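PDB 4JDU: aerotolerance-related membrane protein, which is of unknown precise function but binds calcium through its von Willebrand factor type A domain and is probably linked to oxygen tolerance. Local coordinates for residues A[107-119]-A[132-144]. The protein carries 6 engineered substitutions. Numbering follows the deposited sequence.
Sequences GVGRAIVVITDGE and SSSSGIQVNVLGV. Engineered in segment 132-144: Ser132 (natural residue Ala), Ser133 (natural residue Ala), Ser134 (natural residue Lys), Ser135 (natural residue Lys).
Ile112 lays its CD1 methyl against CG2 of Ile137, 3.7 Å away. CG1 stands beside the backbone N (chi1 -62°), which sets it too against that methyl, and the extended chi2 carries CD1 on along it. Farther along the same face, CG2 of Val114 meets CG1 of Val139 at 4.0 Å, and Thr116 turns its CG2 to Val141; helix 91-99 covers Ile112, Val114 and Thr116. On the other face, Leu142 rests CD1 against both CG1 of Val113, at 3.8 Å, and CD1 of Ile115. Here Asn140 sends its ND2 to Gln138 OE1, 3.0 Å, approaching well above that carbonyl's plane, with a weak second bond to Ile112 O. Its OD1 takes the backbone N of Ile188, so both ends of the buried amide are held; Gln138 NE2 in turn bonds Glu205 and the carbonyl of Asn186. Seven backbone hydrogen bonds tie the parallel strands, from Gln138 N on Arg110 O to Val144 N on Thr116 O. At this end of the strand, OG1 of Thr116 accepts Gly118 N at 2.9 Å in an ST turn and also bonds Asp16. Asp117 OD2 hydrogen-bonds the calcium ligand Ser20 and forms a salt bridge with Arg30, but Asp117 does not bind the ion in this model. Strands 109-116 and 138-143, joined through helix 125-134, form a beta-alpha-beta unit of the Rossmann-like vWA fold, with the calcium site at the strands' C-terminal ends.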
ATOM      1  N   GLY A 107      20.950   9.912  10.083  1.00 43.03           N
ATOM      2  CA  GLY A 107      19.995  10.376  11.074  1.00 43.36           C
ATOM      3  C   GLY A 107      18.713  10.934  10.485  1.00 46.82           C
ATOM      4  O   GLY A 107      18.260  12.016  10.863  1.00 52.63           O
ATOM      5  N   VAL A 108      18.137  10.206   9.541  1.00 40.74           N
ATOM      6  CA  VAL A 108      16.861  10.603   8.961  1.00 43.23           C
ATOM      7  C   VAL A 108      15.800   9.572   9.309  1.00 37.42           C
ATOM      8  O   VAL A 108      16.078   8.370   9.351  1.00 42.11           O
ATOM      9  CB  VAL A 108      16.952  10.808   7.422  1.00 40.77           C
ATOM     10  CG1 VAL A 108      17.252   9.498   6.704  1.00 38.52           C
ATOM     11  CG2 VAL A 108      15.674  11.435   6.887  1.00 44.90           C
ATOM     12  N   GLY A 109      14.589  10.039   9.583  1.00 33.40           N
ATOM     13  CA  GLY A 109      13.486   9.134   9.828  1.00 30.20           C
ATOM     14  C   GLY A 109      13.148   8.348   8.579  1.00 29.36           C
ATOM     15  O   GLY A 109      13.275   8.853   7.458  1.00 25.97           O
ATOM     16  N   ARG A 110      12.745   7.096   8.765  1.00 23.47           N
ATOM     17  CA  ARG A 110      12.341   6.254   7.649  1.00 21.48           C
ATOM     18  C   ARG A 110      10.995   5.611   7.973  1.00 23.11           C
ATOM     19  O   ARG A 110      10.822   5.007   9.034  1.00 21.23           O
ATOM     20  CB  ARG A 110      13.372   5.153   7.380  1.00 20.99           C
ATOM     21  CG  ARG A 110      14.812   5.608   7.138  1.00 23.16           C
ATOM     22  CD  ARG A 110      15.714   4.360   7.103  1.00 31.49           C
ATOM     23  NE  ARG A 110      17.160   4.520   6.877  1.00 47.65           N
ATOM     24  CZ  ARG A 110      17.771   5.427   6.110  1.00 52.92           C
ATOM     25  NH1 ARG A 110      17.102   6.364   5.445  1.00 54.81           N
ATOM     26  NH2 ARG A 110      19.097   5.397   6.020  1.00 47.60           N
ATOM     27  N   ALA A 111      10.041   5.742   7.059  1.00 17.76           N
ATOM     28  CA  ALA A 111       8.717   5.150   7.246  1.00 17.58           C
ATOM     29  C   ALA A 111       8.254   4.455   5.984  1.00 16.03           C
ATOM     30  O   ALA A 111       8.464   4.952   4.877  1.00 17.00           O
ATOM     31  CB  ALA A 111       7.707   6.217   7.651  1.00 20.14           C
ATOM     32  N   ILE A 112       7.622   3.300   6.163  1.00 14.96           N
ATOM     33  CA  ILE A 112       6.999   2.568   5.069  1.00 13.18           C
ATOM     34  C   ILE A 112       5.501   2.691   5.235  1.00 13.44           C
ATOM     35  O   ILE A 112       4.989   2.577   6.349  1.00 14.73           O
ATOM     36  CB  ILE A 112       7.408   1.085   5.092  1.00 13.47           C
ATOM     37  CG1 ILE A 112       8.925   0.955   4.896  1.00 16.54           C
ATOM     38  CG2 ILE A 112       6.630   0.282   4.043  1.00 15.15           C
ATOM     39  CD1 ILE A 112       9.455  -0.448   5.106  1.00 16.46           C
ATOM     40  N   VAL A 113       4.805   2.968   4.137  1.00 13.19           N
ATOM     41  CA  VAL A 113       3.343   3.022   4.162  1.00 12.40           C
ATOM     42  C   VAL A 113       2.801   2.003   3.175  1.00 13.07           C
ATOM     43  O   VAL A 113       2.898   2.193   1.960  1.00 14.50           O
ATOM     44  CB  VAL A 113       2.818   4.430   3.812  1.00 13.86           C
ATOM     45  CG1 VAL A 113       1.286   4.462   3.873  1.00 16.19           C
ATOM     46  CG2 VAL A 113       3.408   5.480   4.751  1.00 15.87           C
ATOM     47  N   VAL A 114       2.289   0.896   3.706  1.00 13.49           N
ATOM     48  CA  VAL A 114       1.694  -0.156   2.887  1.00 13.56           C
ATOM     49  C   VAL A 114       0.220   0.156   2.667  1.00 12.40           C
ATOM     50  O   VAL A 114      -0.506   0.392   3.631  1.00 14.36           O
ATOM     51  CB  VAL A 114       1.830  -1.538   3.560  1.00 13.46           C
ATOM     52  CG1 VAL A 114       1.308  -2.626   2.645  1.00 16.04           C
ATOM     53  CG2 VAL A 114       3.291  -1.822   3.921  1.00 13.98           C
ATOM     54  N   ILE A 115      -0.207   0.183   1.401  1.00 11.91           N
ATOM     55  CA  ILE A 115      -1.602   0.455   1.043  1.00 12.51           C
ATOM     56  C   ILE A 115      -2.180  -0.770   0.337  1.00 12.76           C
ATOM     57  O   ILE A 115      -1.740  -1.147  -0.748  1.00 13.85           O
ATOM     58  CB  ILE A 115      -1.721   1.721   0.175  1.00 14.05           C
ATOM     59  CG1 ILE A 115      -0.945   2.861   0.847  1.00 18.03           C
ATOM     60  CG2 ILE A 115      -3.171   2.106  -0.023  1.00 17.54           C
ATOM     61  CD1 ILE A 115      -1.003   4.172   0.118  1.00 19.08           C
ATOM     62  N   THR A 116      -3.156  -1.411   0.973  1.00 14.34           N
ATOM     63  CA  THR A 116      -3.547  -2.756   0.578  1.00 13.66           C
ATOM     64  C   THR A 116      -4.911  -3.106   1.144  1.00 13.86           C
ATOM     65  O   THR A 116      -5.374  -2.463   2.080  1.00 16.20           O
ATOM     66  CB  THR A 116      -2.497  -3.789   1.096  1.00 13.74           C
ATOM     67  OG1 THR A 116      -2.836  -5.108   0.657  1.00 14.29           O
ATOM     68  CG2 THR A 116      -2.409  -3.774   2.640  1.00 14.32           C
ATOM     69  N   ASP A 117      -5.549  -4.132   0.588  1.00 15.00           N
ATOM     70  CA  ASP A 117      -6.760  -4.680   1.195  1.00 16.69           C
ATOM     71  C   ASP A 117      -6.388  -5.796   2.175  1.00 17.53           C
ATOM     72  O   ASP A 117      -7.258  -6.401   2.815  1.00 21.19           O
ATOM     73  CB  ASP A 117      -7.753  -5.151   0.129  1.00 18.09           C
ATOM     74  CG  ASP A 117      -7.142  -6.118  -0.869  1.00 18.61           C
ATOM     75  OD1 ASP A 117      -6.178  -6.836  -0.509  1.00 19.05           O
ATOM     76  OD2 ASP A 117      -7.643  -6.170  -2.010  1.00 19.03           O
ATOM     77  N   GLY A 118      -5.093  -6.069   2.271  1.00 19.34           N
ATOM     78  CA  GLY A 118      -4.579  -6.979   3.279  1.00 25.36           C
ATOM     79  C   GLY A 118      -4.889  -8.431   3.007  1.00 28.31           C
ATOM     80  O   GLY A 118      -4.556  -9.299   3.821  1.00 34.48           O
ATOM     81  N   GLU A 119      -5.537  -8.713   1.881  1.00 27.36           N
ATOM     82  CA  GLU A 119      -5.781 -10.091   1.482  1.00 35.46           C
ATOM     83  C   GLU A 119      -4.463 -10.753   1.133  1.00 44.02           C
ATOM     84  O   GLU A 119      -4.237 -11.123  -0.021  1.00 35.25           O
ATOM     85  CB  GLU A 119      -6.693 -10.149   0.264  1.00 38.02           C
ATOM     86  CG  GLU A 119      -8.149  -9.992   0.590  1.00 44.79           C
ATOM     87  CD  GLU A 119      -9.032 -10.849  -0.289  1.00 47.09           C
ATOM     88  OE1 GLU A 119     -10.138 -11.216   0.163  1.00 50.53           O
ATOM     89  OE2 GLU A 119      -8.626 -11.147  -1.435  1.00 46.71           O
ATOM     90  N   SER A 132      11.771  -4.801   9.927  1.00 18.17           N
ATOM     91  CA  SER A 132      11.846  -3.388   9.592  0.65 18.55           C
ATOM     92  C   SER A 132      11.870  -2.513  10.845  1.00 19.86           C
ATOM     93  O   SER A 132      12.764  -1.691  11.014  1.00 19.69           O
ATOM     94  CB  SER A 132      10.666  -3.009   8.692  0.65 18.21           C
ATOM     95  OG  SER A 132      10.777  -1.670   8.247  0.65 18.15           O
ATOM     96  N   SER A 133      10.890  -2.684  11.722  1.00 17.84           N
ATOM     97  CA  SER A 133      10.791  -1.819  12.893  1.00 19.13           C
ATOM     98  C   SER A 133      11.968  -2.022  13.854  1.00 21.30           C
ATOM     99  O   SER A 133      12.419  -1.074  14.500  1.00 24.21           O
ATOM    100  CB  SER A 133       9.436  -1.995  13.600  1.00 21.83           C
ATOM    101  OG  SER A 133       9.307  -3.290  14.163  1.00 22.93           O
ATOM    102  N   SER A 134      12.463  -3.254  13.954  1.00 20.44           N
ATOM    103  CA  SER A 134      13.634  -3.544  14.780  0.58 22.42           C
ATOM    104  C   SER A 134      14.797  -2.668  14.352  1.00 23.30           C
ATOM    105  O   SER A 134      15.578  -2.195  15.181  1.00 25.17           O
ATOM    106  CB  SER A 134      14.045  -5.009  14.631  0.58 23.80           C
ATOM    107  OG  SER A 134      15.131  -5.312  15.493  0.58 29.45           O
ATOM    108  N   SER A 135      14.903  -2.450  13.045  1.00 21.70           N
ATOM    109  CA  SER A 135      15.988  -1.643  12.500  1.00 22.84           C
ATOM    110  C   SER A 135      15.702  -0.143  12.554  1.00 23.49           C
ATOM    111  O   SER A 135      16.538   0.663  12.132  1.00 26.83           O
ATOM    112  CB  SER A 135      16.342  -2.083  11.076  1.00 23.17           C
ATOM    113  OG  SER A 135      15.328  -1.747  10.145  1.00 27.21           O
ATOM    114  N   GLY A 136      14.527   0.221  13.067  1.00 23.56           N
ATOM    115  CA  GLY A 136      14.143   1.615  13.226  1.00 25.42           C
ATOM    116  C   GLY A 136      13.217   2.142  12.136  1.00 28.79           C
ATOM    117  O   GLY A 136      12.850   3.321  12.155  1.00 28.83           O
ATOM    118  N   ILE A 137      12.844   1.286  11.183  1.00 21.24           N
ATOM    119  CA  ILE A 137      11.982   1.700  10.073  1.00 19.71           C
ATOM    120  C   ILE A 137      10.529   1.365  10.381  1.00 22.30           C
ATOM    121  O   ILE A 137      10.144   0.191  10.418  1.00 21.74           O
ATOM    122  CB  ILE A 137      12.373   1.009   8.746  1.00 19.40           C
ATOM    123  CG1 ILE A 137      13.822   1.313   8.363  1.00 23.08           C
ATOM    124  CG2 ILE A 137      11.411   1.420   7.619  1.00 19.40           C
ATOM    125  CD1 ILE A 137      14.313   0.488   7.189  1.00 23.45           C
ATOM    126  N   GLN A 138       9.724   2.399  10.604  1.00 20.20           N
ATOM    127  CA  GLN A 138       8.312   2.218  10.938  1.00 17.82           C
ATOM    128  C   GLN A 138       7.511   1.670   9.762  1.00 16.18           C
ATOM    129  O   GLN A 138       7.717   2.071   8.616  1.00 17.84           O
ATOM    130  CB  GLN A 138       7.722   3.563  11.355  1.00 21.32           C
ATOM    131  CG  GLN A 138       6.224   3.553  11.606  1.00 23.96           C
ATOM    132  CD  GLN A 138       5.704   4.933  11.942  1.00 25.81           C
ATOM    133  OE1 GLN A 138       5.711   5.834  11.095  1.00 23.88           O
ATOM    134  NE2 GLN A 138       5.267   5.116  13.187  1.00 29.48           N
ATOM    135  N   VAL A 139       6.596   0.750  10.049  1.00 15.16           N
ATOM    136  CA  VAL A 139       5.690   0.246   9.017  1.00 14.90           C
ATOM    137  C   VAL A 139       4.246   0.551   9.388  1.00 14.82           C
ATOM    138  O   VAL A 139       3.735   0.080  10.414  1.00 16.31           O
ATOM    139  CB  VAL A 139       5.824  -1.262   8.786  1.00 16.36           C
ATOM    140  CG1 VAL A 139       4.961  -1.690   7.606  1.00 16.73           C
ATOM    141  CG2 VAL A 139       7.279  -1.650   8.565  1.00 18.03           C
ATOM    142  N   ASN A 140       3.621   1.362   8.539  1.00 14.54           N
ATOM    143  CA  ASN A 140       2.225   1.762   8.670  1.00 14.35           C
ATOM    144  C   ASN A 140       1.405   1.043   7.617  1.00 15.31           C
ATOM    145  O   ASN A 140       1.910   0.698   6.550  1.00 14.61           O
ATOM    146  CB  ASN A 140       2.103   3.274   8.461  1.00 16.36           C
ATOM    147  CG  ASN A 140       2.984   4.061   9.414  1.00 16.78           C
ATOM    148  OD1 ASN A 140       2.707   4.126  10.617  1.00 17.61           O
ATOM    149  ND2 ASN A 140       4.051   4.668   8.883  1.00 18.76           N
ATOM    150  N   VAL A 141       0.129   0.835   7.906  1.00 14.52           N
ATOM    151  CA  VAL A 141      -0.749   0.181   6.947  1.00 15.74           C
ATOM    152  C   VAL A 141      -2.053   0.956   6.767  1.00 15.75           C
ATOM    153  O   VAL A 141      -2.741   1.287   7.749  1.00 16.58           O
ATOM    154  CB  VAL A 141      -1.062  -1.275   7.364  1.00 14.68           C
ATOM    155  CG1 VAL A 141      -1.943  -1.942   6.320  1.00 17.31           C
ATOM    156  CG2 VAL A 141       0.223  -2.081   7.564  1.00 16.13           C
ATOM    157  N   LEU A 142      -2.370   1.269   5.511  1.00 15.18           N
ATOM    158  CA  LEU A 142      -3.653   1.864   5.165  1.00 15.44           C
ATOM    159  C   LEU A 142      -4.474   0.785   4.472  1.00 14.49           C
ATOM    160  O   LEU A 142      -4.111   0.301   3.391  1.00 15.75           O
ATOM    161  CB  LEU A 142      -3.477   3.091   4.268  1.00 17.71           C
ATOM    162  CG  LEU A 142      -2.471   4.126   4.771  1.00 25.62           C
ATOM    163  CD1 LEU A 142      -2.418   5.340   3.861  1.00 22.32           C
ATOM    164  CD2 LEU A 142      -2.763   4.526   6.209  1.00 32.58           C
ATOM    165  N   GLY A 143      -5.561   0.378   5.124  1.00 17.32           N
ATOM    166  CA  GLY A 143      -6.399  -0.687   4.606  1.00 16.33           C
ATOM    167  C   GLY A 143      -7.503  -0.102   3.750  1.00 16.40           C
ATOM    168  O   GLY A 143      -8.252   0.768   4.205  1.00 19.94           O
ATOM    169  N   VAL A 144      -7.583  -0.548   2.502  1.00 14.90           N
ATOM    170  CA  VAL A 144      -8.644  -0.062   1.622  0.53 14.25           C
ATOM    171  C   VAL A 144      -9.588  -1.190   1.277  1.00 15.23           C
ATOM    172  O   VAL A 144      -9.180  -2.298   0.942  1.00 16.57           O
ATOM    173  CB  VAL A 144      -8.125   0.600   0.314  0.53 16.85           C
ATOM    174  CG1 VAL A 144      -7.545   1.983   0.594  0.53 16.16           C
ATOM    175  CG2 VAL A 144      -7.109  -0.281  -0.348  0.53 13.72           C
TER